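Local coordinates for protein glucosamine 6-phosphate N-acetyltransferase (Arabidopsis thaliana, PDB 3T90) that transfers the acetyl group of acetyl-CoA to D-glucosamine 6-phosphate, a step in the synthesis of UDP-N-acetylglucosamine, at residues T4-L10 with I53-E59; T67-E73 with G84-V90; G101-V105 with F131-C135. One frame throughout, in Å; residues are numbered along the deposited sequence. Where two conformers were deposited one is given.

From the N terminus, strand 5-9 comes first. Contact 1 closes a loop of 42 residues, partly helical, by pairing that strand with strand 51-58. The chain then turns into strand 63-74. Contact 2 closes a short loop of ten residues by pairing it with strand 82-91. Helix 100-114 follows, and contact 3 closes a loop of 25 residues, which includes strand 119-124, by joining the first turns of that helix to residues 131-135. The three contacts run in series; none nests in or crosses another. Contacts 1 and 2 share one sheet, where Cys54 N meets Gly68 O. Val104 packs helix 100-114 onto both, and Val89 of contact 2 touches Tyr132 of contact 3.

Contact 1: residues T4-L10 with I53-E59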
loop_
_atom_site.group_PDB
_atom_site.type_symbol
_atom_site.label_atom_id
_atom_site.label_comp_id
_atom_site.label_asym_id
_atom_site.label_seq_id
_atom_site.Cartn_x
_atom_site.Cartn_y
_atom_site.Cartn_z
ATOM N N THR A 4 20.518 24.836 -3.277
ATOM C CA THR A 4 19.462 24.972 -4.248
ATOM C C THR A 4 18.901 23.565 -4.468
ATOM O O THR A 4 19.678 22.631 -4.487
ATOM C CB THR A 4 20.060 25.494 -5.562
ATOM O OG1 THR A 4 20.847 26.649 -5.232
ATOM C CG2 THR A 4 18.966 25.905 -6.554
ATOM N N PHE A 5 17.586 23.474 -4.621
ATOM C CA PHE A 5 16.859 22.169 -4.622
ATOM C C PHE A 5 16.034 22.024 -5.880
ATOM O O PHE A 5 15.283 22.945 -6.284
ATOM C CB PHE A 5 15.987 22.045 -3.348
ATOM C CG PHE A 5 16.802 22.102 -2.090
ATOM C CD1 PHE A 5 17.498 20.974 -1.611
ATOM C CD2 PHE A 5 16.952 23.320 -1.341
ATOM C CE1 PHE A 5 18.289 20.995 -0.489
ATOM C CE2 PHE A 5 17.763 23.351 -0.212
ATOM C CZ PHE A 5 18.428 22.198 0.259
ATOM N N LYS A 6 16.168 20.868 -6.527
ATOM C CA LYS A 6 15.391 20.551 -7.716
ATOM C C LYS A 6 14.527 19.305 -7.468
ATOM O O LYS A 6 15.080 18.204 -7.159
ATOM C CB LYS A 6 16.273 20.414 -8.965
ATOM C CG LYS A 6 16.805 21.787 -9.566
ATOM C CD LYS A 6 17.659 21.571 -10.880
ATOM C CE LYS A 6 16.805 21.464 -12.221
ATOM N NZ LYS A 6 17.530 20.894 -13.468
ATOM N N ILE A 7 13.212 19.471 -7.619
ATOM C CA ILE A 7 12.286 18.350 -7.441
ATOM C C ILE A 7 11.994 17.676 -8.790
ATOM O O ILE A 7 11.798 18.360 -9.805
ATOM C CB ILE A 7 10.980 18.745 -6.674
ATOM C CG1 ILE A 7 10.156 17.523 -6.361
ATOM C CG2 ILE A 7 10.139 19.725 -7.471
ATOM C CD1 ILE A 7 9.110 17.795 -5.289
ATOM N N ARG A 8 11.982 16.338 -8.826
ATOM C CA ARG A 8 11.801 15.560 -10.079
ATOM C C ARG A 8 11.531 14.067 -9.739
ATOM O O ARG A 8 11.336 13.722 -8.562
ATOM C CB ARG A 8 13.109 15.661 -10.924
ATOM C CG ARG A 8 14.371 15.225 -10.142
ATOM C CD ARG A 8 15.623 15.216 -11.124
ATOM N NE ARG A 8 16.827 14.985 -10.404
ATOM C CZ ARG A 8 17.255 13.726 -10.174
ATOM N NH1 ARG A 8 16.467 12.669 -10.484
ATOM N NH2 ARG A 8 18.419 13.573 -9.544
ATOM N N LYS A 9 11.456 13.202 -10.739
ATOM C CA LYS A 9 11.365 11.764 -10.447
ATOM C C LYS A 9 12.689 11.125 -10.381
ATOM O O LYS A 9 13.709 11.619 -10.924
ATOM C CB LYS A 9 10.509 11.110 -11.528
ATOM C CG LYS A 9 9.004 11.572 -11.452
ATOM C CD LYS A 9 8.281 11.041 -12.660
ATOM C CE LYS A 9 6.911 11.712 -12.787
ATOM N NZ LYS A 9 6.997 13.168 -13.175
ATOM N N LEU A 10 12.768 9.984 -9.688
ATOM C CA LEU A 10 13.980 9.182 -9.684
ATOM C C LEU A 10 14.433 8.819 -11.103
ATOM O O LEU A 10 13.629 8.446 -11.963
ATOM C CB LEU A 10 13.689 7.919 -8.886
ATOM C CG LEU A 10 14.869 6.958 -8.639
ATOM C CD1 LEU A 10 15.863 7.607 -7.553
ATOM C CD2 LEU A 10 14.345 5.604 -8.231
ATOM N N ILE A 53 8.383 7.507 -7.917
ATOM C CA ILE A 53 9.290 7.890 -6.889
ATOM C C ILE A 53 9.751 9.328 -7.118
ATOM O O ILE A 53 10.304 9.610 -8.214
ATOM C CB ILE A 53 10.505 6.970 -6.825
ATOM C CG1 ILE A 53 10.001 5.512 -6.662
ATOM C CG2 ILE A 53 11.463 7.449 -5.689
ATOM C CD1 ILE A 53 11.121 4.503 -6.527
ATOM N N CYS A 54 9.537 10.228 -6.153
ATOM C CA CYS A 54 9.948 11.632 -6.253
ATOM C C CYS A 54 11.288 11.738 -5.515
ATOM O O CYS A 54 11.480 11.143 -4.431
ATOM C CB CYS A 54 8.881 12.464 -5.478
ATOM S SG CYS A 54 9.308 14.190 -5.285
ATOM N N VAL A 55 12.202 12.515 -6.102
ATOM C CA VAL A 55 13.431 12.938 -5.403
ATOM C C VAL A 55 13.635 14.418 -5.493
ATOM O O VAL A 55 13.186 15.065 -6.488
ATOM C CB VAL A 55 14.700 12.225 -5.984
ATOM C CG1 VAL A 55 14.676 10.718 -5.730
ATOM C CG2 VAL A 55 15.013 12.583 -7.422
ATOM N N ILE A 56 14.303 14.955 -4.488
ATOM C CA ILE A 56 14.761 16.310 -4.556
ATOM C C ILE A 56 16.270 16.238 -4.490
ATOM O O ILE A 56 16.827 15.725 -3.500
ATOM C CB ILE A 56 14.243 17.177 -3.420
ATOM C CG1 ILE A 56 12.748 17.203 -3.481
ATOM C CG2 ILE A 56 14.865 18.608 -3.470
ATOM C CD1 ILE A 56 12.082 18.028 -2.274
ATOM N N GLU A 57 16.942 16.815 -5.513
ATOM C CA GLU A 57 18.377 16.880 -5.539
ATOM C C GLU A 57 18.847 18.223 -5.036
ATOM O O GLU A 57 18.269 19.233 -5.451
ATOM C CB GLU A 57 18.911 16.624 -6.979
ATOM C CG GLU A 57 20.429 16.592 -7.053
ATOM C CD GLU A 57 20.993 16.321 -8.463
ATOM O OE1 GLU A 57 20.389 15.586 -9.252
ATOM O OE2 GLU A 57 22.106 16.868 -8.783
ATOM N N GLU A 58 19.864 18.201 -4.177
ATOM C CA GLU A 58 20.530 19.511 -3.822
ATOM C C GLU A 58 21.686 19.638 -4.832
ATOM O O GLU A 58 22.606 18.811 -4.924
ATOM C CB GLU A 58 20.999 19.504 -2.382
ATOM C CG GLU A 58 21.362 20.919 -1.881
ATOM C CD GLU A 58 22.752 21.350 -2.409
ATOM O OE1 GLU A 58 23.729 20.573 -2.220
ATOM O OE2 GLU A 58 22.766 22.463 -3.027
ATOM N N GLU A 59 21.608 20.756 -5.530
ATOM C CA GLU A 59 22.406 21.012 -6.722
ATOM C C GLU A 59 23.906 21.164 -6.475
ATOM O O GLU A 59 24.696 20.614 -7.222
ATOM C CB GLU A 59 21.829 22.242 -7.430
ATOM C CG GLU A 59 20.517 21.959 -8.152
ATOM C CD GLU A 59 20.236 23.001 -9.226
ATOM O OE1 GLU A 59 21.175 23.296 -10.021
ATOM O OE2 GLU A 59 19.093 23.530 -9.274
HETATM O O HOH W 1 18.131 17.515 -10.576
#
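Arg8 reaches across to Val55 and Glu57 on the antiparallel neighbour strand. Its CB leaves the strand on the face that also carries Lys6, Val55 and Glu57. CG sits between the backbone N and the carbonyl carbon (chi1 55°) and comes 3.8 Å from Val55 CG2. From there the chain runs extended. Arg8 NE donates to a water at 2.9 Å. The guanidinium lies with one face on Val55 CG2, which is 3.4 Å from Arg8 NH1. Arg8 NH1 turns back to Lys9 O at 3.0 Å, a bent bond. Arg8 NH2 makes a salt bridge with Glu57 OE1 at 2.8 Å. It approaches the anti lone pair, and the guanidinium and carboxylate planes are nearly perpendicular (86°). Arg8 NH2 also pairs with Asp14, and Glu57 OE1 with Lys17, so the charges form a small network. With a leucine here, Asp14 and Glu57 would both be likely to lose a cationic mate, and Val55 CG2 its flat cover.

On the other face Phe5 CB meets Ile56 CG2 at 3.6 Å. Ile7 CG1 lies 3.6 Å from Cys54 SG. These apolar groups rest on helix 100-114 through Leu100, Val104 and Phe107. Backbone pairs at Lys6-Glu57 and Arg8-Val55 hold the two strands together, and Leu10 N to Ile53 O (2.9 Å) closes the end. This is the antiparallel pairing of the first two strands of the GNAT fold, with strand 5-9 at the sheet's edge within the chain.

Contact 2: residues T67-E73 with G84-V90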
loop_
_atom_site.group_PDB
_atom_site.type_symbol
_atom_site.label_atom_id
_atom_site.label_comp_id
_atom_site.label_asym_id
_atom_site.label_seq_id
_atom_site.Cartn_x
_atom_site.Cartn_y
_atom_site.Cartn_z
ATOM N N THR A 67 13.276 12.238 -0.553
ATOM C CA THR A 67 12.624 11.282 -1.428
ATOM C C THR A 67 11.296 10.823 -0.815
ATOM O O THR A 67 11.085 10.917 0.403
ATOM C CB THR A 67 13.520 10.074 -1.720
ATOM O OG1 THR A 67 12.894 9.262 -2.741
ATOM C CG2 THR A 67 13.828 9.213 -0.497
ATOM N N GLY A 68 10.427 10.309 -1.702
ATOM C CA GLY A 68 9.178 9.680 -1.248
ATOM C C GLY A 68 8.599 9.025 -2.460
ATOM O O GLY A 68 8.813 9.415 -3.601
ATOM N N SER A 69 7.806 7.990 -2.215
ATOM C CA SER A 69 7.238 7.143 -3.267
ATOM C C SER A 69 5.723 7.067 -3.172
ATOM O O SER A 69 5.160 7.259 -2.078
ATOM C CB SER A 69 7.764 5.713 -3.114
ATOM O OG SER A 69 9.188 5.697 -3.112
ATOM N N VAL A 70 5.061 6.783 -4.284
ATOM C CA VAL A 70 3.632 6.362 -4.139
ATOM C C VAL A 70 3.282 5.226 -5.079
ATOM O O VAL A 70 3.704 5.222 -6.230
ATOM C CB VAL A 70 2.708 7.645 -4.336
ATOM C CG1 VAL A 70 2.752 8.191 -5.804
ATOM C CG2 VAL A 70 1.264 7.271 -3.909
ATOM N N MET A 71 2.534 4.266 -4.576
ATOM C CA MET A 71 2.071 3.142 -5.333
ATOM C C MET A 71 0.571 3.200 -5.366
ATOM O O MET A 71 -0.067 3.283 -4.264
ATOM C CB MET A 71 2.568 1.843 -4.718
ATOM C CG MET A 71 2.119 0.738 -5.623
ATOM S SD MET A 71 2.860 -0.830 -5.101
ATOM C CE MET A 71 2.009 -1.136 -3.857
ATOM N N ILE A 72 0.002 3.179 -6.586
ATOM C CA ILE A 72 -1.443 3.284 -6.751
ATOM C C ILE A 72 -2.019 1.890 -6.800
ATOM O O ILE A 72 -1.592 0.987 -7.575
ATOM C CB ILE A 72 -1.791 4.143 -7.999
ATOM C CG1 ILE A 72 -1.369 5.581 -7.724
ATOM C CG2 ILE A 72 -3.309 4.227 -8.197
ATOM C CD1 ILE A 72 -1.607 6.572 -8.972
ATOM N N GLU A 73 -3.005 1.694 -5.918
ATOM C CA GLU A 73 -3.715 0.397 -5.748
ATOM C C GLU A 73 -5.091 0.511 -6.409
ATOM O O GLU A 73 -5.876 1.365 -5.976
ATOM C CB GLU A 73 -3.929 0.160 -4.279
ATOM C CG GLU A 73 -4.673 -1.225 -4.052
ATOM C CD GLU A 73 -5.302 -1.277 -2.697
ATOM O OE1 GLU A 73 -6.144 -2.158 -2.416
ATOM O OE2 GLU A 73 -5.067 -0.425 -1.818
ATOM N N GLY A 84 -3.881 5.893 -3.402
ATOM C CA GLY A 84 -2.407 6.075 -3.422
ATOM C C GLY A 84 -1.841 5.703 -2.070
ATOM O O GLY A 84 -2.351 6.138 -1.047
ATOM N N HIS A 85 -0.794 4.888 -2.058
ATOM C CA HIS A 85 -0.063 4.519 -0.814
ATOM C C HIS A 85 1.292 5.226 -0.833
ATOM O O HIS A 85 2.181 4.835 -1.636
ATOM C CB HIS A 85 0.178 3.003 -0.819
ATOM C CG HIS A 85 -1.084 2.189 -0.814
ATOM N ND1 HIS A 85 -1.639 1.767 0.377
ATOM C CD2 HIS A 85 -1.957 1.864 -1.780
ATOM C CE1 HIS A 85 -2.775 1.113 0.122
ATOM N NE2 HIS A 85 -2.999 1.150 -1.182
ATOM N N ILE A 86 1.463 6.295 -0.061
ATOM C CA ILE A 86 2.743 7.051 -0.019
ATOM C C ILE A 86 3.618 6.262 0.982
ATOM O O ILE A 86 3.203 5.819 2.087
ATOM C CB ILE A 86 2.535 8.458 0.444
ATOM C CG1 ILE A 86 1.959 9.279 -0.712
ATOM C CG2 ILE A 86 3.818 9.076 0.950
ATOM C CD1 ILE A 86 1.508 10.676 -0.362
ATOM N N GLU A 87 4.834 6.028 0.518
ATOM C CA GLU A 87 5.859 5.180 1.205
ATOM C C GLU A 87 7.239 5.814 1.162
ATOM O O GLU A 87 7.521 6.654 0.283
ATOM C CB GLU A 87 5.989 3.812 0.503
ATOM C CG GLU A 87 4.712 2.984 0.679
ATOM C CD GLU A 87 4.623 2.331 2.023
ATOM O OE1 GLU A 87 5.686 1.991 2.673
ATOM O OE2 GLU A 87 3.484 2.087 2.525
ATOM N N ASP A 88 8.115 5.410 2.071
ATOM C CA ASP A 88 9.558 5.652 1.933
ATOM C C ASP A 88 9.904 7.125 1.810
ATOM O O ASP A 88 10.724 7.555 0.975
ATOM C CB ASP A 88 10.136 4.793 0.785
ATOM C CG ASP A 88 9.961 3.270 0.969
ATOM O OD1 ASP A 88 9.538 2.875 2.102
ATOM O OD2 ASP A 88 10.207 2.572 0.009
ATOM N N VAL A 89 9.202 7.918 2.620
ATOM C CA VAL A 89 9.462 9.389 2.735
ATOM C C VAL A 89 10.599 9.674 3.708
ATOM O O VAL A 89 10.578 9.254 4.846
ATOM C CB VAL A 89 8.192 10.084 3.185
ATOM C CG1 VAL A 89 8.498 11.604 3.319
ATOM C CG2 VAL A 89 7.007 9.899 2.156
ATOM N N VAL A 90 11.660 10.334 3.208
ATOM C CA VAL A 90 12.821 10.601 4.105
ATOM C C VAL A 90 13.516 11.851 3.591
ATOM O O VAL A 90 13.585 12.099 2.391
ATOM C CB VAL A 90 13.754 9.352 4.233
ATOM C CG1 VAL A 90 14.259 8.976 3.014
ATOM C CG2 VAL A 90 14.940 9.644 5.176
HETATM O O HOH W 2 11.403 6.951 -1.800
HETATM O O HOH W 3 9.754 3.280 -2.564
#
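A beta bulge at the probable substrate site interrupts the pairing of strands 63-74 and 82-91. Thr67 pairs with Val90, but Ser69 pairs with Glu87, so Asp88 and Val89 together face the single Gly68. Asp88 takes a left-handed helical backbone (phi 58°, psi 41°), which takes up the extra residue. Asp88 O is held by a water at 2.9 Å, and the same water donates to Thr67 OG1. Thr67 OG1 also bonds to Cys54 O on the next strand. Val89 CG2 sits 4.0 Å from Gly68 CA, where there is no side chain to block it. Beside the bulge, Thr67 CG2 meets Val90 CG1 at 3.5 Å.

Past the bulge the ladder is regular, with two backbone bonds each at Ser69-Glu87 and Met71-His85. Val70 CG2 stands anti to the backbone N and touches Ile86 CG1 at 3.8 Å. Both side chains pack on Leu108 of helix 100-114.

On the face that carries Met71, the His85 ring leans across the strand. Its NE2 donates to Glu73 OE2 at 2.7 Å. The acceptor lies near the ring plane, while the nitrogen meets the anti side of the carboxylate somewhat out of its plane. Ring and carboxylate are turned 34° apart. Met71 O lies at the ring's edge, 3.4 Å from His85 CD2. Glu73 OE1 makes a salt bridge with Lys75, so both carboxylate oxygens are engaged. Across the dimer, Lys75 of the second subunit bridges to Glu87 and Asp88, and the two His85 rings meet. Glu87, Asp88 and Val89 are probably substrate-binding residues, as in related enzymes. A bulge in the fourth strand, here 82-91, is a hallmark of the GNAT fold.

Contact 3: residues G101-V105 with F131-C135; sequences GKKVV and FYEKC. With EPE (4-(2-hydroxyethyl)-1-piperazine ethanesulfonic acid), chain B.
Phe131 turns the rim of its ring to the start of helix 100-114. Its CZ lies 3.5 Å from Lys102 N, and Gly101 C is close beside it near the ring plane. Gly101 has no side chain, and the ring rim and a bound HEPES molecule come up against it. Phe131 CG stands anti to the backbone N (chi1 174°), which carries the ring toward the helix. HEPES C2 lies over one face of that ring, 3.6 Å from Phe131 CD2. The sulfonate oxygen O2S accepts a bond from Gly101 N at 3.0 Å. At the other end HEPES N4 donates to Tyr132 OH at 3.2 Å.

The next shell packs around these groups. Phe131 CD2 sits over the centre of the Tyr132 ring, which probably limits how either ring can turn. Val105 CG2 meets the edge of the Tyr132 ring at CE1, 3.8 Å away. Val105 CG1 packs on Cys135 SG at 4.0 Å. Lys102 CG runs past the same sulfur, while its amine pairs with Glu106. No hydrogen bond links the two segments directly, and the contact is largely apolar.

Further out, Leu122 and Cys124 of strand 119-124 back Tyr132, and Met144 of the second subunit packs on it. The HEPES molecule probably comes from the crystallisation liquor. Gly101, Lys102 and Tyr132 belong to a site inferred by similarity to bind acetyl-CoA. The sulfonate at the helix start is consistent with the place where GNAT enzymes hold the coenzyme A pyrophosphate.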
loop_
_atom_site.group_PDB
_atom_site.type_symbol
_atom_site.label_atom_id
_atom_site.label_comp_id
_atom_site.label_asym_id
_atom_site.label_seq_id
_atom_site.Cartn_x
_atom_site.Cartn_y
_atom_site.Cartn_z
ATOM N N GLY A 101 10.276 17.841 2.996
ATOM C CA GLY A 101 9.337 16.743 3.064
ATOM C C GLY A 101 7.944 17.121 2.647
ATOM O O GLY A 101 7.289 16.354 1.946
ATOM N N LYS A 102 7.523 18.377 2.942
ATOM C CA LYS A 102 6.201 18.827 2.468
ATOM C C LYS A 102 6.174 18.831 0.930
ATOM O O LYS A 102 5.161 18.493 0.288
ATOM C CB LYS A 102 5.883 20.212 3.042
ATOM C CG LYS A 102 4.543 20.823 2.533
ATOM C CD LYS A 102 4.095 21.915 3.553
ATOM C CE LYS A 102 2.704 22.460 3.261
ATOM N NZ LYS A 102 2.674 23.322 2.032
ATOM N N LYS A 103 7.265 19.318 0.326
ATOM C CA LYS A 103 7.328 19.366 -1.142
ATOM C C LYS A 103 7.185 17.956 -1.758
ATOM O O LYS A 103 6.519 17.770 -2.798
ATOM C CB LYS A 103 8.635 20.078 -1.641
ATOM C CG LYS A 103 8.763 21.558 -1.278
ATOM C CD LYS A 103 10.035 22.162 -1.893
ATOM C CE LYS A 103 10.014 23.676 -1.715
ATOM N NZ LYS A 103 8.615 24.236 -1.872
ATOM N N VAL A 104 7.873 16.986 -1.147
ATOM C CA VAL A 104 7.763 15.599 -1.615
ATOM C C VAL A 104 6.340 15.102 -1.488
ATOM O O VAL A 104 5.791 14.585 -2.456
ATOM C CB VAL A 104 8.735 14.715 -0.871
ATOM C CG1 VAL A 104 8.451 13.236 -1.180
ATOM C CG2 VAL A 104 10.157 14.971 -1.386
ATOM N N VAL A 105 5.733 15.320 -0.314
ATOM C CA VAL A 105 4.403 14.774 -0.117
ATOM C C VAL A 105 3.405 15.425 -1.054
ATOM O O VAL A 105 2.513 14.750 -1.604
ATOM C CB VAL A 105 3.982 14.956 1.355
ATOM C CG1 VAL A 105 2.514 14.649 1.584
ATOM C CG2 VAL A 105 4.860 14.096 2.238
ATOM N N PHE A 131 3.158 16.937 11.446
ATOM C CA PHE A 131 3.736 17.214 10.159
ATOM C C PHE A 131 2.765 16.933 9.018
ATOM O O PHE A 131 2.536 17.745 8.126
ATOM C CB PHE A 131 5.048 16.428 9.923
ATOM C CG PHE A 131 5.584 16.606 8.542
ATOM C CD1 PHE A 131 6.327 17.749 8.168
ATOM C CD2 PHE A 131 5.350 15.637 7.590
ATOM C CE1 PHE A 131 6.786 17.835 6.839
ATOM C CE2 PHE A 131 5.821 15.738 6.241
ATOM C CZ PHE A 131 6.515 16.883 5.903
ATOM N N TYR A 132 2.205 15.724 9.038
ATOM C CA TYR A 132 1.307 15.350 7.975
ATOM C C TYR A 132 -0.024 16.064 8.061
ATOM O O TYR A 132 -0.655 16.249 7.030
ATOM C CB TYR A 132 1.142 13.801 7.915
ATOM C CG TYR A 132 2.423 13.142 7.447
ATOM C CD1 TYR A 132 2.799 13.277 6.111
ATOM C CD2 TYR A 132 3.295 12.507 8.325
ATOM C CE1 TYR A 132 3.977 12.685 5.633
ATOM C CE2 TYR A 132 4.483 11.959 7.882
ATOM C CZ TYR A 132 4.806 12.048 6.542
ATOM O OH TYR A 132 5.979 11.434 6.102
ATOM N N GLU A 133 -0.452 16.450 9.259
ATOM C CA GLU A 133 -1.650 17.326 9.316
ATOM C C GLU A 133 -1.432 18.637 8.551
ATOM O O GLU A 133 -2.395 19.178 7.954
ATOM C CB GLU A 133 -2.086 17.594 10.779
ATOM C CG GLU A 133 -2.589 16.312 11.512
ATOM C CD GLU A 133 -2.966 16.561 12.996
ATOM O OE1 GLU A 133 -2.283 17.380 13.651
ATOM O OE2 GLU A 133 -3.855 15.887 13.483
ATOM N N LYS A 134 -0.195 19.116 8.559
ATOM C CA LYS A 134 0.148 20.323 7.802
ATOM C C LYS A 134 0.067 20.156 6.320
ATOM O O LYS A 134 -0.014 21.160 5.623
ATOM C CB LYS A 134 1.524 20.862 8.184
ATOM C CG LYS A 134 1.489 21.509 9.564
ATOM C CD LYS A 134 0.096 21.849 10.066
ATOM C CE LYS A 134 0.095 22.062 11.562
ATOM N NZ LYS A 134 0.883 20.926 12.218
ATOM N N CYS A 135 0.023 18.892 5.840
ATOM C CA CYS A 135 -0.095 18.499 4.402
ATOM C C CYS A 135 -1.534 18.175 4.100
ATOM O O CYS A 135 -1.824 17.710 2.974
ATOM C CB CYS A 135 0.791 17.287 4.087
ATOM S SG CYS A 135 2.591 17.578 4.316
HETATM N N1 EPE B . 9.838 14.284 7.646
HETATM C C2 EPE B . 8.536 14.121 8.337
HETATM C C3 EPE B . 8.232 12.644 8.716
HETATM N N4 EPE B . 8.682 11.647 7.724
HETATM C C5 EPE B . 9.954 11.902 7.149
HETATM C C6 EPE B . 9.869 13.305 6.558
HETATM C C7 EPE B . 8.527 10.196 7.898
HETATM C C8 EPE B . 7.207 9.696 8.409
HETATM O O8 EPE B . 6.683 8.703 7.554
HETATM C C9 EPE B . 9.898 15.627 7.011
HETATM C C10 EPE B . 10.553 16.649 7.942
HETATM S S EPE B . 11.405 18.033 7.088
HETATM O O1S EPE B . 12.774 17.607 6.817
HETATM O O2S EPE B . 10.691 18.451 5.906
HETATM O O3S EPE B . 11.269 19.272 7.865
#